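PDB 5AWV: putative hexose oxidase, which probably uses covalently bound FAD to oxidise a sugar on glycopeptide antibiotics such as teicoplanin. Local coordinates for residues A[61-66]-A[105-110]; A[109-114]-A[124-129]. One frame throughout, in Å; residues are numbered along the deposited sequence.

Two neighbouring contacts, both largely buried, illustrate how the FAD-binding domain passes the chain from one sheet to the next. Contact 1 joins parallel strands 60-63 and 104-107 of the mixed sheet; contact 2 begins where it ends, sharing Ser109 and Leu110, and opens the antiparallel sheet at strands 114-117 and 122-125. The first packs apolar side chains on both faces around backbone bonds between regular strands, with one buried aspartate and a water where the chains part. In the second, mostly loop and turn, a carboxylate and an amide side chain bond to backbone groups beside the main-chain bonds. Leu111 of contact 2 packs on Gly65 of contact 1, Met108 meets Pro127 beside the FAD, and both contacts reach a second subunit.

Contact 1: residues A[61-66]-A[105-110]; sequences IHLVGS and IIDMSL
Ile61, His62 and Leu63 pair in parallel register with Ile105, Ile106 and Asp107, joining two inner strands of the mixed sheet in the FAD-binding domain. The tight part lies here: His62 N bonds to Ile105 O at 2.8 Å, almost straight at 167°, and His62 O takes Asp107 N. On one face Ile61 and Ile105 stand side by side; CG2 of Ile61, anti to the backbone N, also reaches CB of Asp107 at 3.8 Å, and helix 42-46 covers this face through Leu45. Beneath helix 67-80, on the other face, Val64 CG2 rests against Ile106 CG2 at 3.8 Å and touches SD of Met108, whose side chain continues to Val86, Ser88 and the FAD. Past Asp107 the chains draw apart at Val64 and Met108, then Leu110 closes back, its CB 3.7 Å from Val64 O, at the partly exposed end where Lys137 of a second subunit packs on it. One water bridges the gap, donating to Val64 O and Asp107 O and accepting from Leu110 N. Asp107, salt-bridged to Arg48 through OD2, ties the turn with OD1, which accepts Ser109 N at 2.9 Å, an Asx turn, and Ser109 OG at 2.6 Å on its syn side.

Contact 2: residues A[109-114]-A[124-129]; sequences SLLTEI and LIEPGN
Ile114 and Ile125 face each other as an antiparallel non-hydrogen-bonded pair, CA atoms 4.6 Å apart, and beyond them the backbones stay close as 124-129 folds into a type I turn from Glu126 to Asn129. Glu113 O is gripped twice: Glu126 N arrives nearly in line with the carbonyl at 3.0 Å, while Asn129 ND2 comes from well above the carbonyl plane at 3.1 Å. The same ND2 also donates to Glu126 O, a bond across the turn that helps fix the rotation of the amide. With CG anti to its carbonyl carbon (chi1 -74°), Asn129 carries this amide back to the opposing chain, where CG1 and CD1 of Ile114 pack obliquely against it. Glu126 reaches across to the loop at Leu111 and Glu113. Its extended side chain brings OE1 to Glu113 N at 2.9 Å, a straight bond (167°) that meets the carboxylate from above its plane, and Leu111 crosses it at about a right angle, CD2 lying 4.0 Å from OE1. Strand 114-117 is outermost in the domain's antiparallel sheet within this chain, and here its hairpin with 122-125 begins and ends: the incoming loop is bonded to the outgoing turn by side chains as well as by backbone. Helix 131-142 covers Ile114, Ile125 and Asn129, whereas Glu113 and Leu124 meet Leu27 of a second subunit. At the turn, Pro127 packs on Ser88 and the FAD. Its neighbour Gly128 comes close to the backbone of Leu111, and Gly128 N donates to Leu111 O at 2.9 Å along a bent path of 133°.

Contact 1: residues A[61-66]-A[105-110]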
# COMPACT_ATOMS: atom_id res chain seq x y z
N ILE A 61 -6.53 21.13 4.93
CA ILE A 61 -6.74 19.68 4.80
C ILE A 61 -8.24 19.38 5.08
O ILE A 61 -8.78 19.76 6.10
CB ILE A 61 -5.77 18.95 5.76
CG1 ILE A 61 -4.36 19.34 5.40
CG2 ILE A 61 -5.92 17.43 5.68
CD1 ILE A 61 -3.27 18.99 6.37
N HIS A 62 -8.90 18.70 4.16
CA HIS A 62 -10.31 18.44 4.22
C HIS A 62 -10.55 17.01 4.67
O HIS A 62 -10.27 16.01 3.92
CB HIS A 62 -10.86 18.70 2.82
CG HIS A 62 -12.24 19.22 2.77
ND1 HIS A 62 -12.75 19.87 1.66
CD2 HIS A 62 -13.26 19.13 3.66
CE1 HIS A 62 -14.01 20.19 1.89
NE2 HIS A 62 -14.35 19.74 3.08
N LEU A 63 -11.04 16.90 5.90
CA LEU A 63 -11.48 15.61 6.44
C LEU A 63 -12.86 15.31 5.99
O LEU A 63 -13.76 16.15 6.15
CB LEU A 63 -11.48 15.66 7.98
CG LEU A 63 -10.12 15.59 8.61
CD1 LEU A 63 -10.16 15.98 10.09
CD2 LEU A 63 -9.45 14.22 8.47
N VAL A 64 -13.04 14.12 5.42
CA VAL A 64 -14.28 13.76 4.85
C VAL A 64 -14.77 12.40 5.42
O VAL A 64 -14.01 11.46 5.51
CB VAL A 64 -14.17 13.69 3.31
CG1 VAL A 64 -13.93 15.06 2.73
CG2 VAL A 64 -13.09 12.71 2.85
N GLY A 65 -16.04 12.33 5.77
CA GLY A 65 -16.68 11.15 6.38
C GLY A 65 -17.71 10.46 5.56
O GLY A 65 -18.33 9.49 6.02
N SER A 66 -17.86 10.87 4.28
CA SER A 66 -18.77 10.20 3.36
C SER A 66 -18.45 10.46 1.91
O SER A 66 -17.78 11.38 1.63
CB SER A 66 -20.23 10.67 3.60
OG SER A 66 -20.43 11.99 3.06
N ILE A 105 -5.30 18.91 0.71
CA ILE A 105 -5.28 17.45 0.91
C ILE A 105 -6.67 16.98 1.30
O ILE A 105 -7.26 17.52 2.22
CB ILE A 105 -4.23 17.06 1.97
CG1 ILE A 105 -2.89 17.47 1.46
CG2 ILE A 105 -4.30 15.55 2.24
CD1 ILE A 105 -1.74 17.22 2.39
N ILE A 106 -7.26 16.06 0.54
CA ILE A 106 -8.41 15.37 1.00
C ILE A 106 -7.93 14.12 1.80
O ILE A 106 -7.40 13.16 1.23
CB ILE A 106 -9.36 14.98 -0.13
CG1 ILE A 106 -9.80 16.28 -0.86
CG2 ILE A 106 -10.55 14.23 0.41
CD1 ILE A 106 -10.65 16.05 -2.10
N ASP A 107 -8.19 14.15 3.10
CA ASP A 107 -7.68 13.17 4.03
C ASP A 107 -8.80 12.20 4.36
O ASP A 107 -9.87 12.61 4.80
CB ASP A 107 -7.13 13.86 5.28
CG ASP A 107 -6.44 12.87 6.25
OD1 ASP A 107 -7.07 11.82 6.57
OD2 ASP A 107 -5.27 13.12 6.60
N MET A 108 -8.56 10.91 4.12
CA MET A 108 -9.59 9.87 4.25
C MET A 108 -9.68 9.16 5.58
O MET A 108 -10.42 8.14 5.69
CB MET A 108 -9.42 8.84 3.17
CG MET A 108 -9.28 9.39 1.73
SD MET A 108 -10.67 10.33 1.06
CE MET A 108 -11.51 9.00 0.31
N SER A 109 -9.01 9.70 6.57
CA SER A 109 -8.87 9.12 7.92
C SER A 109 -10.20 8.68 8.55
O SER A 109 -10.26 7.65 9.28
CB SER A 109 -8.29 10.14 8.89
OG SER A 109 -6.94 10.45 8.73
N LEU A 110 -11.26 9.45 8.31
CA LEU A 110 -12.58 9.11 8.86
C LEU A 110 -13.29 7.98 8.12
O LEU A 110 -14.25 7.45 8.67
CB LEU A 110 -13.47 10.36 8.95
CG LEU A 110 -13.00 11.52 9.82
CD1 LEU A 110 -13.95 12.68 9.68
CD2 LEU A 110 -12.93 11.17 11.29
O HOH W 1 -11.53 11.62 6.67

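Contact 2: residues A[109-114]-A[124-129]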
# COMPACT_ATOMS: atom_id res chain seq x y z
N SER A 109 -9.01 9.70 6.57
CA SER A 109 -8.87 9.12 7.92
C SER A 109 -10.20 8.68 8.55
O SER A 109 -10.26 7.65 9.28
CB SER A 109 -8.29 10.14 8.89
OG SER A 109 -6.94 10.45 8.73
N LEU A 110 -11.26 9.45 8.31
CA LEU A 110 -12.58 9.11 8.86
C LEU A 110 -13.29 7.98 8.12
O LEU A 110 -14.25 7.45 8.67
CB LEU A 110 -13.47 10.36 8.95
CG LEU A 110 -13.00 11.52 9.82
CD1 LEU A 110 -13.95 12.68 9.68
CD2 LEU A 110 -12.93 11.17 11.29
N LEU A 111 -12.84 7.59 6.91
CA LEU A 111 -13.53 6.53 6.16
C LEU A 111 -13.01 5.17 6.40
O LEU A 111 -12.15 4.71 5.64
CB LEU A 111 -13.45 6.80 4.65
CG LEU A 111 -14.26 8.01 4.15
CD1 LEU A 111 -13.92 8.46 2.72
CD2 LEU A 111 -15.78 7.79 4.24
N THR A 112 -13.53 4.46 7.39
CA THR A 112 -12.90 3.24 7.90
C THR A 112 -13.88 2.03 8.02
O THR A 112 -13.64 1.14 8.80
CB THR A 112 -12.26 3.46 9.28
OG1 THR A 112 -13.28 3.86 10.18
CG2 THR A 112 -11.22 4.48 9.27
N GLU A 113 -14.97 2.01 7.30
CA GLU A 113 -15.86 0.82 7.37
C GLU A 113 -15.22 -0.46 6.77
O GLU A 113 -14.52 -0.40 5.75
CB GLU A 113 -17.17 1.13 6.63
CG GLU A 113 -18.07 -0.10 6.45
CD GLU A 113 -19.49 0.10 6.89
OE1 GLU A 113 -20.40 0.11 6.02
OE2 GLU A 113 -19.67 0.19 8.14
N ILE A 114 -15.48 -1.60 7.39
CA ILE A 114 -15.13 -2.89 6.86
C ILE A 114 -16.32 -3.75 7.17
O ILE A 114 -16.68 -3.96 8.38
CB ILE A 114 -13.88 -3.48 7.54
CG1 ILE A 114 -12.71 -2.52 7.46
CG2 ILE A 114 -13.60 -4.94 7.06
CD1 ILE A 114 -11.59 -2.99 8.41
N LEU A 124 -16.95 -4.78 1.69
CA LEU A 124 -16.74 -3.36 1.53
C LEU A 124 -15.57 -3.00 2.48
O LEU A 124 -15.62 -3.30 3.74
CB LEU A 124 -18.01 -2.63 2.00
CG LEU A 124 -18.17 -1.14 1.70
CD1 LEU A 124 -19.48 -0.50 2.14
CD2 LEU A 124 -17.16 -0.30 2.35
N ILE A 125 -14.54 -2.38 1.92
CA ILE A 125 -13.37 -1.85 2.69
C ILE A 125 -13.15 -0.46 2.23
O ILE A 125 -12.88 -0.17 1.03
CB ILE A 125 -12.13 -2.70 2.47
CG1 ILE A 125 -12.45 -4.17 2.79
CG2 ILE A 125 -11.00 -2.28 3.38
CD1 ILE A 125 -11.30 -5.10 2.60
N GLU A 126 -13.27 0.46 3.17
CA GLU A 126 -13.05 1.87 2.92
C GLU A 126 -11.57 2.25 2.96
O GLU A 126 -10.81 1.56 3.62
CB GLU A 126 -13.91 2.74 3.87
CG GLU A 126 -15.33 2.80 3.39
CD GLU A 126 -16.25 3.67 4.22
OE1 GLU A 126 -15.93 3.97 5.37
OE2 GLU A 126 -17.32 4.02 3.69
N PRO A 127 -11.17 3.27 2.16
CA PRO A 127 -9.77 3.69 1.91
C PRO A 127 -9.01 4.23 3.11
O PRO A 127 -7.82 4.11 3.14
CB PRO A 127 -9.87 4.78 0.84
CG PRO A 127 -11.30 5.26 0.97
CD PRO A 127 -12.14 4.14 1.43
N GLY A 128 -9.66 4.71 4.13
CA GLY A 128 -8.95 5.19 5.29
C GLY A 128 -8.50 4.13 6.27
O GLY A 128 -7.73 4.44 7.21
N ASN A 129 -8.94 2.90 6.11
CA ASN A 129 -8.44 1.81 6.92
C ASN A 129 -6.93 1.55 6.69
O ASN A 129 -6.44 1.69 5.57
CB ASN A 129 -9.14 0.48 6.56
CG ASN A 129 -10.53 0.41 7.08
OD1 ASN A 129 -10.71 0.36 8.28
ND2 ASN A 129 -11.52 0.43 6.19